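Local coordinates for protein teicoplanin pseudoaglycone deacetylase ORF2 (Actinoplanes teichomyceticus, PDB 3DFM) that probably removes the N-acetyl group of the teicoplanin pseudoaglycone by hydrolysis, as a zinc-binding deacetylase of the PIG-L family, at residues A[36-41]-A[86-91]; A[151-156]-A[183-188]; A[93-98]-A[134-139]; A[60-65]-A[232-237]. All coordinates share one frame; numbering follows the deposited sequence.

Contact 1: A[36-41]-A[86-91]. With ZN (zinc ion), chain D.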
loop_
_atom_site.group_PDB
_atom_site.type_symbol
_atom_site.label_atom_id
_atom_site.label_comp_id
_atom_site.label_asym_id
_atom_site.label_seq_id
_atom_site.Cartn_x
_atom_site.Cartn_y
_atom_site.Cartn_z
ATOM N N ALA A 36 -8.837 -4.753 -18.864
ATOM C CA ALA A 36 -8.252 -3.460 -18.520
ATOM C C ALA A 36 -6.734 -3.545 -18.570
ATOM O O ALA A 36 -6.172 -4.621 -18.366
ATOM C CB ALA A 36 -8.720 -3.017 -17.151
ATOM N N ASN A 37 -6.090 -2.421 -18.887
ATOM C CA ASN A 37 -4.640 -2.247 -18.772
ATOM C C ASN A 37 -4.379 -1.862 -17.311
ATOM O O ASN A 37 -4.817 -0.804 -16.858
ATOM C CB ASN A 37 -4.199 -1.114 -19.710
ATOM C CG ASN A 37 -2.679 -1.053 -19.944
ATOM O OD1 ASN A 37 -1.865 -1.523 -19.139
ATOM N ND2 ASN A 37 -2.296 -0.432 -21.067
ATOM N N VAL A 38 -3.697 -2.728 -16.571
ATOM C CA VAL A 38 -3.509 -2.516 -15.128
ATOM C C VAL A 38 -2.042 -2.349 -14.799
ATOM O O VAL A 38 -1.215 -3.131 -15.247
ATOM C CB VAL A 38 -4.071 -3.697 -14.286
ATOM C CG1 VAL A 38 -3.929 -3.415 -12.773
ATOM C CG2 VAL A 38 -5.539 -3.988 -14.650
ATOM N N LEU A 39 -1.723 -1.322 -14.017
ATOM C CA LEU A 39 -0.359 -1.107 -13.545
ATOM C C LEU A 39 -0.344 -0.875 -12.038
ATOM O O LEU A 39 -1.080 -0.031 -11.547
ATOM C CB LEU A 39 0.261 0.094 -14.260
ATOM C CG LEU A 39 1.684 0.468 -13.837
ATOM C CD1 LEU A 39 2.674 -0.660 -14.137
ATOM C CD2 LEU A 39 2.119 1.746 -14.518
ATOM N N VAL A 40 0.478 -1.642 -11.317
ATOM C CA VAL A 40 0.639 -1.467 -9.858
ATOM C C VAL A 40 2.014 -0.867 -9.557
ATOM O O VAL A 40 3.034 -1.551 -9.602
ATOM C CB VAL A 40 0.462 -2.790 -9.070
ATOM C CG1 VAL A 40 0.587 -2.536 -7.554
ATOM C CG2 VAL A 40 -0.882 -3.453 -9.390
ATOM N N TYR A 41 2.013 0.425 -9.266
ATOM C CA TYR A 41 3.205 1.179 -8.934
ATOM C C TYR A 41 3.311 1.240 -7.411
ATOM O O TYR A 41 2.354 1.624 -6.738
ATOM C CB TYR A 41 3.101 2.594 -9.530
ATOM C CG TYR A 41 4.063 3.621 -8.954
ATOM C CD1 TYR A 41 5.442 3.488 -9.126
ATOM C CD2 TYR A 41 3.594 4.719 -8.237
ATOM C CE1 TYR A 41 6.340 4.431 -8.598
ATOM C CE2 TYR A 41 4.476 5.668 -7.699
ATOM C CZ TYR A 41 5.848 5.512 -7.880
ATOM O OH TYR A 41 6.735 6.432 -7.355
ATOM N N LEU A 86 -1.449 -12.319 -10.444
ATOM C CA LEU A 86 -2.719 -11.634 -10.751
ATOM C C LEU A 86 -2.825 -11.205 -12.219
ATOM O O LEU A 86 -3.875 -10.714 -12.656
ATOM C CB LEU A 86 -2.890 -10.396 -9.858
ATOM C CG LEU A 86 -2.888 -10.642 -8.345
ATOM C CD1 LEU A 86 -3.048 -9.331 -7.587
ATOM C CD2 LEU A 86 -3.986 -11.636 -7.982
ATOM N N ARG A 87 -1.730 -11.386 -12.953
ATOM C CA ARG A 87 -1.615 -11.053 -14.386
ATOM C C ARG A 87 -1.638 -9.551 -14.635
ATOM O O ARG A 87 -2.248 -9.074 -15.584
ATOM C CB ARG A 87 -2.647 -11.828 -15.226
ATOM C CG ARG A 87 -2.659 -13.326 -14.848
ATOM C CD ARG A 87 -3.553 -14.164 -15.723
ATOM N NE ARG A 87 -2.962 -14.400 -17.039
ATOM C CZ ARG A 87 -3.337 -15.380 -17.861
ATOM N NH1 ARG A 87 -4.304 -16.229 -17.503
ATOM N NH2 ARG A 87 -2.740 -15.520 -19.041
ATOM N N VAL A 88 -0.963 -8.806 -13.766
ATOM C CA VAL A 88 -0.907 -7.347 -13.891
ATOM C C VAL A 88 0.540 -6.880 -13.838
ATOM O O VAL A 88 1.387 -7.555 -13.266
ATOM C CB VAL A 88 -1.740 -6.612 -12.793
ATOM C CG1 VAL A 88 -3.200 -7.087 -12.804
ATOM C CG2 VAL A 88 -1.122 -6.814 -11.440
ATOM N N ALA A 89 0.803 -5.718 -14.429
ATOM C CA ALA A 89 2.145 -5.170 -14.507
ATOM C C ALA A 89 2.532 -4.490 -13.199
ATOM O O ALA A 89 1.665 -4.096 -12.420
ATOM C CB ALA A 89 2.219 -4.163 -15.644
ATOM N N HIS A 90 3.841 -4.318 -13.013
ATOM C CA HIS A 90 4.416 -3.659 -11.852
ATOM C C HIS A 90 5.345 -2.528 -12.255
ATOM O O HIS A 90 5.916 -2.526 -13.360
ATOM C CB HIS A 90 5.234 -4.649 -11.025
ATOM C CG HIS A 90 6.458 -5.158 -11.716
ATOM N ND1 HIS A 90 6.423 -6.207 -12.614
ATOM C CD2 HIS A 90 7.757 -4.777 -11.634
ATOM C CE1 HIS A 90 7.642 -6.435 -13.069
ATOM N NE2 HIS A 90 8.470 -5.592 -12.480
ATOM N N ARG A 91 5.524 -1.595 -11.327
ATOM C CA ARG A 91 6.518 -0.538 -11.455
ATOM C C ARG A 91 7.031 -0.204 -10.059
ATOM O O ARG A 91 6.244 0.150 -9.197
ATOM C CB ARG A 91 5.904 0.700 -12.097
ATOM C CG ARG A 91 6.936 1.773 -12.447
ATOM C CD ARG A 91 6.323 2.879 -13.306
ATOM N NE ARG A 91 7.233 4.019 -13.463
ATOM C CZ ARG A 91 7.331 4.735 -14.584
ATOM N NH1 ARG A 91 6.596 4.417 -15.647
ATOM N NH2 ARG A 91 8.165 5.765 -14.653
HETATM ZN ZN ZN D . 10.454 -5.095 -13.303
#

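Contact 2: A[151-156]-A[183-188]. With ZN (zinc ion), chain E.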
loop_
_atom_site.group_PDB
_atom_site.type_symbol
_atom_site.label_atom_id
_atom_site.label_comp_id
_atom_site.label_asym_id
_atom_site.label_seq_id
_atom_site.Cartn_x
_atom_site.Cartn_y
_atom_site.Cartn_z
ATOM N N LEU A 151 -8.490 5.614 -14.244
ATOM C CA LEU A 151 -8.797 5.572 -12.821
ATOM C C LEU A 151 -7.533 5.246 -12.018
ATOM O O LEU A 151 -6.751 4.385 -12.414
ATOM C CB LEU A 151 -9.870 4.523 -12.533
ATOM C CG LEU A 151 -10.149 4.227 -11.050
ATOM C CD1 LEU A 151 -10.766 5.431 -10.381
ATOM C CD2 LEU A 151 -11.029 2.985 -10.860
ATOM N N VAL A 152 -7.335 5.952 -10.906
ATOM C CA VAL A 152 -6.255 5.641 -9.978
ATOM C C VAL A 152 -6.925 5.056 -8.733
ATOM O O VAL A 152 -7.948 5.571 -8.281
ATOM C CB VAL A 152 -5.451 6.917 -9.581
ATOM C CG1 VAL A 152 -4.609 6.694 -8.297
ATOM C CG2 VAL A 152 -4.564 7.376 -10.716
ATOM N N VAL A 153 -6.346 3.995 -8.177
ATOM C CA VAL A 153 -6.771 3.508 -6.864
ATOM C C VAL A 153 -5.545 3.472 -5.951
ATOM O O VAL A 153 -4.457 3.100 -6.380
ATOM C CB VAL A 153 -7.443 2.111 -6.925
ATOM C CG1 VAL A 153 -7.968 1.702 -5.530
ATOM C CG2 VAL A 153 -8.602 2.108 -7.918
ATOM N N THR A 154 -5.717 3.904 -4.707
ATOM C CA THR A 154 -4.621 3.875 -3.742
ATOM C C THR A 154 -5.203 3.623 -2.334
ATOM O O THR A 154 -6.384 3.313 -2.218
ATOM C CB THR A 154 -3.725 5.157 -3.835
ATOM O OG1 THR A 154 -2.492 4.935 -3.143
ATOM C CG2 THR A 154 -4.424 6.359 -3.264
ATOM N N CYS A 155 -4.378 3.716 -1.296
ATOM C CA CYS A 155 -4.787 3.310 0.065
ATOM C C CYS A 155 -5.510 4.417 0.826
ATOM O O CYS A 155 -5.158 5.578 0.700
ATOM C CB CYS A 155 -3.552 2.879 0.872
ATOM S SG CYS A 155 -2.298 4.156 1.062
ATOM N N ALA A 156 -6.489 4.054 1.648
ATOM C CA ALA A 156 -7.151 5.019 2.517
ATOM C C ALA A 156 -6.261 5.432 3.698
ATOM O O ALA A 156 -6.483 6.476 4.321
ATOM C CB ALA A 156 -8.492 4.451 3.006
ATOM N N ARG A 183 -9.959 6.510 -6.328
ATOM C CA ARG A 183 -10.689 5.764 -5.321
ATOM C C ARG A 183 -9.675 5.304 -4.273
ATOM O O ARG A 183 -8.498 5.113 -4.591
ATOM C CB ARG A 183 -11.391 4.543 -5.938
ATOM C CG ARG A 183 -12.549 4.867 -6.876
ATOM C CD ARG A 183 -13.351 3.612 -7.256
ATOM N NE ARG A 183 -14.142 3.117 -6.122
ATOM C CZ ARG A 183 -15.376 3.526 -5.842
ATOM N NH1 ARG A 183 -15.958 4.441 -6.612
ATOM N NH2 ARG A 183 -16.025 3.041 -4.792
ATOM N N LEU A 184 -10.130 5.116 -3.037
ATOM C CA LEU A 184 -9.260 4.556 -1.996
ATOM C C LEU A 184 -9.766 3.176 -1.575
ATOM O O LEU A 184 -10.956 3.002 -1.372
ATOM C CB LEU A 184 -9.148 5.485 -0.777
ATOM C CG LEU A 184 -8.792 6.954 -1.053
ATOM C CD1 LEU A 184 -8.804 7.759 0.233
ATOM C CD2 LEU A 184 -7.455 7.112 -1.769
ATOM N N TRP A 185 -8.851 2.216 -1.452
ATOM C CA TRP A 185 -9.172 0.895 -0.929
ATOM C C TRP A 185 -9.066 0.872 0.594
ATOM O O TRP A 185 -8.364 1.680 1.188
ATOM C CB TRP A 185 -8.274 -0.186 -1.543
ATOM C CG TRP A 185 -6.775 -0.117 -1.250
ATOM C CD1 TRP A 185 -6.151 -0.201 -0.018
ATOM C CD2 TRP A 185 -5.729 -0.032 -2.222
ATOM N NE1 TRP A 185 -4.786 -0.130 -0.178
ATOM C CE2 TRP A 185 -4.501 -0.037 -1.523
ATOM C CE3 TRP A 185 -5.710 0.053 -3.628
ATOM C CZ2 TRP A 185 -3.262 0.047 -2.180
ATOM C CZ3 TRP A 185 -4.470 0.145 -4.282
ATOM C CH2 TRP A 185 -3.268 0.146 -3.554
ATOM N N GLU A 186 -9.782 -0.059 1.210
ATOM C CA GLU A 186 -9.693 -0.267 2.639
ATOM C C GLU A 186 -8.424 -1.056 2.919
ATOM O O GLU A 186 -8.285 -2.189 2.443
ATOM C CB GLU A 186 -10.919 -1.044 3.107
ATOM C CG GLU A 186 -10.910 -1.362 4.586
ATOM C CD GLU A 186 -12.100 -2.216 5.001
ATOM O OE1 GLU A 186 -12.490 -3.142 4.249
ATOM O OE2 GLU A 186 -12.634 -1.959 6.094
ATOM N N ASP A 187 -7.509 -0.461 3.685
ATOM C CA ASP A 187 -6.204 -1.085 3.982
ATOM C C ASP A 187 -6.360 -2.406 4.731
ATOM O O ASP A 187 -6.968 -2.442 5.806
ATOM C CB ASP A 187 -5.319 -0.152 4.819
ATOM C CG ASP A 187 -5.186 1.245 4.218
ATOM O OD1 ASP A 187 -4.053 1.651 3.886
ATOM O OD2 ASP A 187 -6.217 1.926 4.071
ATOM N N LEU A 188 -5.803 -3.483 4.174
ATOM C CA LEU A 188 -5.811 -4.787 4.851
ATOM C C LEU A 188 -4.394 -5.304 5.080
ATOM O O LEU A 188 -3.507 -5.057 4.255
ATOM C CB LEU A 188 -6.629 -5.807 4.055
ATOM C CG LEU A 188 -8.114 -5.539 3.831
ATOM C CD1 LEU A 188 -8.681 -6.612 2.904
ATOM C CD2 LEU A 188 -8.883 -5.475 5.137
HETATM ZN ZN ZN E . -14.292 -3.070 6.491
HETATM O O HOH W 1 -16.091 -1.586 5.521
#

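Contact 3: A[93-98]-A[134-139]. With ZN (zinc ion), chain C; SO4 (sulfate ion), chain H.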
loop_
_atom_site.group_PDB
_atom_site.type_symbol
_atom_site.label_atom_id
_atom_site.label_comp_id
_atom_site.label_asym_id
_atom_site.label_seq_id
_atom_site.Cartn_x
_atom_site.Cartn_y
_atom_site.Cartn_z
ATOM N N GLY A 93 8.980 2.083 -7.482
ATOM C CA GLY A 93 9.430 3.428 -7.198
ATOM C C GLY A 93 10.778 3.567 -6.528
ATOM O O GLY A 93 11.336 2.601 -5.970
ATOM N N ARG A 94 11.259 4.802 -6.521
ATOM C CA ARG A 94 12.578 5.143 -5.989
ATOM C C ARG A 94 12.628 5.482 -4.483
ATOM O O ARG A 94 13.720 5.657 -3.943
ATOM C CB ARG A 94 13.123 6.347 -6.757
ATOM C CG ARG A 94 12.388 7.645 -6.409
ATOM C CD ARG A 94 12.984 8.799 -7.149
ATOM N NE ARG A 94 12.138 9.992 -7.146
ATOM C CZ ARG A 94 12.296 11.045 -6.347
ATOM N NH1 ARG A 94 13.244 11.065 -5.409
ATOM N NH2 ARG A 94 11.469 12.070 -6.471
ATOM N N PHE A 95 11.474 5.630 -3.833
ATOM C CA PHE A 95 11.423 6.199 -2.475
ATOM C C PHE A 95 11.807 5.170 -1.439
ATOM O O PHE A 95 11.396 4.022 -1.531
ATOM C CB PHE A 95 10.051 6.827 -2.190
ATOM C CG PHE A 95 9.721 7.933 -3.138
ATOM C CD1 PHE A 95 10.215 9.218 -2.914
ATOM C CD2 PHE A 95 8.983 7.679 -4.301
ATOM C CE1 PHE A 95 9.955 10.250 -3.823
ATOM C CE2 PHE A 95 8.722 8.696 -5.210
ATOM C CZ PHE A 95 9.211 9.983 -4.968
ATOM N N LEU A 96 12.633 5.583 -0.481
ATOM C CA LEU A 96 13.157 4.668 0.531
ATOM C C LEU A 96 12.137 4.460 1.634
ATOM O O LEU A 96 11.610 5.419 2.199
ATOM C CB LEU A 96 14.479 5.188 1.111
ATOM C CG LEU A 96 15.713 5.297 0.212
ATOM C CD1 LEU A 96 16.865 5.995 0.943
ATOM C CD2 LEU A 96 16.132 3.928 -0.294
ATOM N N ASP A 97 11.853 3.200 1.944
ATOM C CA ASP A 97 10.925 2.906 3.026
ATOM C C ASP A 97 11.407 3.524 4.346
ATOM O O ASP A 97 12.597 3.793 4.501
ATOM C CB ASP A 97 10.738 1.402 3.181
ATOM C CG ASP A 97 9.508 1.064 3.982
ATOM O OD1 ASP A 97 8.652 1.960 4.144
ATOM O OD2 ASP A 97 9.401 -0.073 4.465
ATOM N N SER A 98 10.478 3.735 5.279
ATOM C CA SER A 98 10.755 4.395 6.564
ATOM C C SER A 98 12.045 3.926 7.288
ATOM O O SER A 98 12.777 4.757 7.841
ATOM C CB SER A 98 9.549 4.261 7.498
ATOM O OG SER A 98 9.439 2.914 7.932
ATOM N N GLY A 134 5.547 16.020 -1.657
ATOM C CA GLY A 134 5.802 16.740 -2.936
ATOM C C GLY A 134 6.563 15.950 -3.998
ATOM O O GLY A 134 6.199 15.960 -5.185
ATOM N N GLU A 135 7.627 15.274 -3.578
ATOM C CA GLU A 135 8.414 14.418 -4.466
ATOM C C GLU A 135 7.639 13.207 -4.975
ATOM O O GLU A 135 7.694 12.889 -6.179
ATOM C CB GLU A 135 9.705 13.967 -3.773
ATOM C CG GLU A 135 10.686 15.110 -3.503
ATOM C CD GLU A 135 11.818 15.180 -4.524
ATOM O OE1 GLU A 135 11.964 14.240 -5.333
ATOM O OE2 GLU A 135 12.585 16.175 -4.513
ATOM N N VAL A 136 6.927 12.525 -4.076
ATOM C CA VAL A 136 6.047 11.421 -4.479
ATOM C C VAL A 136 4.984 11.891 -5.475
ATOM O O VAL A 136 4.759 11.232 -6.486
ATOM C CB VAL A 136 5.369 10.713 -3.283
ATOM C CG1 VAL A 136 4.454 9.594 -3.781
ATOM C CG2 VAL A 136 6.434 10.147 -2.286
ATOM N N ALA A 137 4.320 13.004 -5.161
ATOM C CA ALA A 137 3.332 13.610 -6.057
ATOM C C ALA A 137 3.918 13.882 -7.459
ATOM O O ALA A 137 3.270 13.612 -8.463
ATOM C CB ALA A 137 2.761 14.913 -5.424
ATOM N N ASP A 138 5.143 14.409 -7.498
ATOM C CA ASP A 138 5.914 14.646 -8.724
ATOM C C ASP A 138 6.034 13.366 -9.549
ATOM O O ASP A 138 5.691 13.342 -10.722
ATOM C CB ASP A 138 7.329 15.075 -8.354
ATOM C CG ASP A 138 7.564 16.544 -8.527
ATOM O OD1 ASP A 138 6.914 17.345 -7.831
ATOM O OD2 ASP A 138 8.435 16.900 -9.354
ATOM N N ASP A 139 6.502 12.297 -8.906
ATOM C CA ASP A 139 6.648 11.001 -9.566
ATOM C C ASP A 139 5.315 10.434 -10.066
ATOM O O ASP A 139 5.243 9.884 -11.173
ATOM C CB ASP A 139 7.361 10.017 -8.642
ATOM C CG ASP A 139 8.861 10.216 -8.626
ATOM O OD1 ASP A 139 9.337 11.344 -8.882
ATOM O OD2 ASP A 139 9.575 9.237 -8.353
HETATM ZN ZN ZN C . 7.027 2.117 5.078
HETATM S S SO4 H . 7.390 -0.169 7.344
HETATM O O1 SO4 H . 8.738 -0.593 7.688
HETATM O O2 SO4 H . 7.446 1.196 6.928
HETATM O O3 SO4 H . 6.940 -1.145 6.365
HETATM O O4 SO4 H . 6.552 -0.218 8.517
#

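Contact 4: A[60-65]-A[232-237]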
loop_
_atom_site.group_PDB
_atom_site.type_symbol
_atom_site.label_atom_id
_atom_site.label_comp_id
_atom_site.label_asym_id
_atom_site.label_seq_id
_atom_site.Cartn_x
_atom_site.Cartn_y
_atom_site.Cartn_z
ATOM N N HIS A 60 14.726 -6.965 8.880
ATOM C CA HIS A 60 15.194 -7.933 7.896
ATOM C C HIS A 60 15.209 -9.357 8.467
ATOM O O HIS A 60 14.940 -10.322 7.737
ATOM C CB HIS A 60 16.569 -7.560 7.331
ATOM C CG HIS A 60 16.588 -6.273 6.560
ATOM N ND1 HIS A 60 17.759 -5.661 6.166
ATOM C CD2 HIS A 60 15.584 -5.481 6.111
ATOM C CE1 HIS A 60 17.476 -4.548 5.512
ATOM N NE2 HIS A 60 16.165 -4.418 5.462
ATOM N N THR A 61 15.519 -9.476 9.760
ATOM C CA THR A 61 15.470 -10.763 10.468
ATOM C C THR A 61 14.020 -11.252 10.629
ATOM O O THR A 61 13.737 -12.434 10.434
ATOM C CB THR A 61 16.198 -10.694 11.848
ATOM O OG1 THR A 61 17.530 -10.199 11.662
ATOM C CG2 THR A 61 16.284 -12.078 12.499
ATOM N N ILE A 62 13.105 -10.343 10.961
ATOM C CA ILE A 62 11.681 -10.686 11.049
ATOM C C ILE A 62 11.130 -11.119 9.687
ATOM O O ILE A 62 10.180 -11.908 9.628
ATOM C CB ILE A 62 10.851 -9.528 11.627
ATOM C CG1 ILE A 62 11.271 -9.253 13.070
ATOM C CG2 ILE A 62 9.342 -9.823 11.552
ATOM C CD1 ILE A 62 10.292 -8.407 13.815
ATOM N N TRP A 63 11.744 -10.618 8.606
ATOM C CA TRP A 63 11.367 -10.991 7.231
ATOM C C TRP A 63 12.073 -12.255 6.752
ATOM O O TRP A 63 11.941 -12.644 5.589
ATOM C CB TRP A 63 11.640 -9.854 6.232
ATOM C CG TRP A 63 10.924 -8.565 6.519
ATOM C CD1 TRP A 63 9.831 -8.391 7.307
ATOM C CD2 TRP A 63 11.235 -7.276 5.974
ATOM N NE1 TRP A 63 9.458 -7.069 7.317
ATOM C CE2 TRP A 63 10.305 -6.362 6.504
ATOM C CE3 TRP A 63 12.222 -6.804 5.104
ATOM C CZ2 TRP A 63 10.326 -4.996 6.191
ATOM C CZ3 TRP A 63 12.242 -5.431 4.789
ATOM C CH2 TRP A 63 11.301 -4.555 5.331
ATOM N N GLY A 64 12.819 -12.894 7.654
ATOM C CA GLY A 64 13.537 -14.124 7.332
ATOM C C GLY A 64 14.798 -13.928 6.512
ATOM O O GLY A 64 15.182 -14.804 5.728
ATOM N N LEU A 65 15.464 -12.794 6.704
ATOM C CA LEU A 65 16.678 -12.485 5.949
ATOM C C LEU A 65 17.862 -12.225 6.884
ATOM O O LEU A 65 17.674 -11.923 8.055
ATOM C CB LEU A 65 16.440 -11.263 5.039
ATOM C CG LEU A 65 15.299 -11.300 4.013
ATOM C CD1 LEU A 65 14.967 -9.898 3.512
ATOM C CD2 LEU A 65 15.620 -12.221 2.843
ATOM N N GLN A 232 6.721 -11.772 4.438
ATOM C CA GLN A 232 5.697 -11.089 5.232
ATOM C C GLN A 232 4.768 -12.028 6.002
ATOM O O GLN A 232 4.012 -11.571 6.848
ATOM C CB GLN A 232 4.869 -10.127 4.358
ATOM C CG GLN A 232 5.680 -9.005 3.694
ATOM C CD GLN A 232 6.659 -8.329 4.651
ATOM O OE1 GLN A 232 6.261 -7.552 5.524
ATOM N NE2 GLN A 232 7.949 -8.623 4.487
HETATM N N MSE A 233 4.833 -13.330 5.725
HETATM C CA MSE A 233 3.892 -14.282 6.338
HETATM C C MSE A 233 3.904 -14.254 7.867
HETATM O O MSE A 233 2.853 -14.356 8.486
HETATM C CB MSE A 233 4.074 -15.716 5.812
HETATM C CG MSE A 233 3.514 -15.983 4.382
HETATM SE SE MSE A 233 1.689 -15.336 3.928
HETATM C CE MSE A 233 2.163 -13.615 3.142
ATOM N N VAL A 234 5.076 -14.095 8.471
ATOM C CA VAL A 234 5.175 -14.009 9.932
ATOM C C VAL A 234 4.503 -12.737 10.453
ATOM O O VAL A 234 3.771 -12.771 11.443
ATOM C CB VAL A 234 6.648 -14.116 10.420
ATOM C CG1 VAL A 234 6.824 -13.527 11.819
ATOM C CG2 VAL A 234 7.111 -15.569 10.385
ATOM N N LEU A 235 4.727 -11.627 9.757
ATOM C CA LEU A 235 4.153 -10.344 10.137
ATOM C C LEU A 235 2.640 -10.292 9.903
ATOM O O LEU A 235 1.914 -9.634 10.652
ATOM C CB LEU A 235 4.856 -9.216 9.375
ATOM C CG LEU A 235 5.020 -7.850 10.049
ATOM C CD1 LEU A 235 5.869 -7.936 11.317
ATOM C CD2 LEU A 235 5.623 -6.845 9.076
ATOM N N LEU A 236 2.173 -10.989 8.868
ATOM C CA LEU A 236 0.764 -10.958 8.468
ATOM C C LEU A 236 -0.108 -11.998 9.175
ATOM O O LEU A 236 -1.220 -11.686 9.594
ATOM C CB LEU A 236 0.623 -11.101 6.948
ATOM C CG LEU A 236 1.165 -9.956 6.084
ATOM C CD1 LEU A 236 1.228 -10.361 4.623
ATOM C CD2 LEU A 236 0.338 -8.702 6.259
ATOM N N ASN A 237 0.377 -13.232 9.289
ATOM C CA ASN A 237 -0.381 -14.268 9.992
ATOM C C ASN A 237 -0.490 -13.977 11.483
ATOM O O ASN A 237 -1.439 -14.408 12.141
ATOM C CB ASN A 237 0.209 -15.651 9.745
ATOM C CG ASN A 237 -0.249 -16.249 8.433
ATOM O OD1 ASN A 237 -1.451 -16.374 8.171
ATOM N ND2 ASN A 237 0.710 -16.638 7.600
#

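Contact 1: A[36-41]-A[86-91]
V88 offers one methyl to each of two valines on the neighbouring strand. Its CG1 lies 3.7 Å from V38 CG1. With CG1 anti to the carbonyl carbon (chi1 -56°), V88 CG2 falls in the crowded position between the backbone N and the carbonyl carbon and faces V40 CG2, 3.9 Å away. In both pairs the side chains cross obliquely. L83 of helix 71-86 touches both V88 and V40 on this face. H90 points to the same face as V40 and uses NE2 to bind a zinc ion at 2.2 Å, an ion distinct from those held by H16.

Residues 37-41 and 89-91 are parallel strands of the Rossmann-like sheet of this family, 89-92 being its outermost strand on this side, and their directions differ by 32°. V40 bonds to the second strand through both its backbone groups: its N donates to A89 O (2.9 Å) and its O accepts from R91 N (3.0 Å). The bond from A89 N to V38 O is weak.

The other face carries L39, Y41, A89 and R91. L39 CD1 rests against A89 CB at 3.8 Å and also borders R91 CB. R91 CG lies 4.0 Å from Y41 CD1, and the extended chain then leads away from the ring to E146 of helix 126-147, with which NH1 forms a salt bridge. The guanidinium stands nearly perpendicular to the Y41 ring, the planes 85° apart. The same helix packs against L39 through F147 and against Y41 through I143.

Contact 2: A[151-156]-A[183-188]
W185 lies against the backbone of T154 and C155, in the pair of parallel strands joined by the beta-alpha-beta crossover through helix 162-177. Its backbone N donates to T154 O at 2.8 Å. With chi1 at 64°, CG is brought back over the neighbouring strand. CB and CG both border T154 O, and CD2 is closer still, 3.4 Å from that oxygen, which lies over the rim of the ring face. Along the pyrrole side, CD1 and NE1 run beneath C155, whose CA stands over the same face, 3.7 Å from the five-membered ring centroid, in a CH-pi contact. On the benzo side CE3 touches V153 CG1 at 3.4 Å, CZ3 meets V153 O, and CH2 ends near T154 CA. Replacing the indole by an alanine side chain is likely to deprive V153 CG1 and the C155 CA-H of their aromatic partner and open a gap beside the strand.

Beyond the strand, D187 OD1 is hydrogen-bonded to ND1 of H164, a zinc ligand, and so may help position it, while E186 OE2 binds another zinc ion, together with H250 and a water. On the other face T154 CG2 presses on L184 CD2 at 3.5 Å, a squeezed methyl-methyl contact.

Contact 3: A[93-98]-A[134-139]
F95 lies between V136 on the helix and its own neighbour R94. V136 CG2 stands over the ring centre, 3.7 Å from the centroid and only 5° off the normal, a CH-pi contact; R94 CG covers the opposite face. The ring edge meets E135 O near its plane, with CZ 3.5 Å from that oxygen.

R94 grips D139 side-on with two nitrogens: NE donates to OD2 (2.9 Å) and NH2 to OD1 (3.3 Å). The carboxylate is twisted 56° from the guanidinium plane, and OD1 is met from above its own plane. Starting from the cramped rotamer with CG between N and C (chi1 72°), the chain then runs extended to bring the group over the helix. NH2 also forms a salt bridge with E135 OE1, modelled so short that its exact length is doubtful. The arginine's positive charge probably offsets part of the repulsion between two acids one helical turn apart.

Further along the loop, D97 OD1 binds a zinc ion (1.9 Å) that H16 and D163 also hold; an oxygen of a sulfate, probably from the crystallisation liquor, is the fourth ligand and takes a hydrogen bond from S98 OG.

Y41 of strand 37-42 touches both F95 and D139, while V136 also packs on A170, so helix 126-147 is wedged between this loop and helix 162-177.

Contact 4: A[60-65]-A[232-237]
The amide of Q232 sits over one face of the W63 indole, and this is the close part of the contact. NE2 stands 3.4 Å above the ring plane, displaced toward the rim, with W63 CD1 its nearest atom. OE1 is over the same side, displaced outward past the rim, 3.7 Å from W63 NE1. The amide, inclined at 72° to the ring, thus turns its N/O edge down to the indole, with CD farther off. The bend at chi2 (-45°) of Q232 turns the amide back toward the tryptophan, although CB leads away from it. R75 of helix 71-86 makes a cation-pi contact with the same indole and also touches Q232.

The other side is looser and nearer solvent. I62 CG2 lies 4.0 Å from L235 CD1, the two side chains at about a right angle, and 4.5 Å from V234 CG1. L235 CD2 approaches the indole edge near its plane, 4.2 Å from NE1. Helix 54-62 ends here in a Schellman motif with G64 as C-prime residue.

W63 comes within about 5 Å of the side chain of zinc ligand D97, so the junction borders the metal site. With a serine in place of W63, the Q232 amide and the R75 cation would probably lose the aromatic surface they share. With no hydrogen bond or salt bridge between the segments, the junction relies on an amide resting on a pi face and on a few apolar touches.

From the N terminus, residues 36-41, on strand 37-42, open contact 1, and residues 60-65 open contact 4 before 86-91 closes the first, so these two cross. Contact 3 follows at once, from 93-98 to residues 134-139 of helix 126-147, and meets contact 1 where Y41 packs on G93, F95 and D139. Contact 2 then joins 151-156 to 183-188 in the same sheet as contact 1. Contact 4 closes last, at 232-237, and its long loop encloses contacts 2 and 3 entirely. Contacts 1 and 2 thus bind strands within the sheet, contact 3 ties a zinc-ligand loop to a flanking helix, and contact 4 brings the end of helix 54-62 against the short helix 233-237 near that metal site.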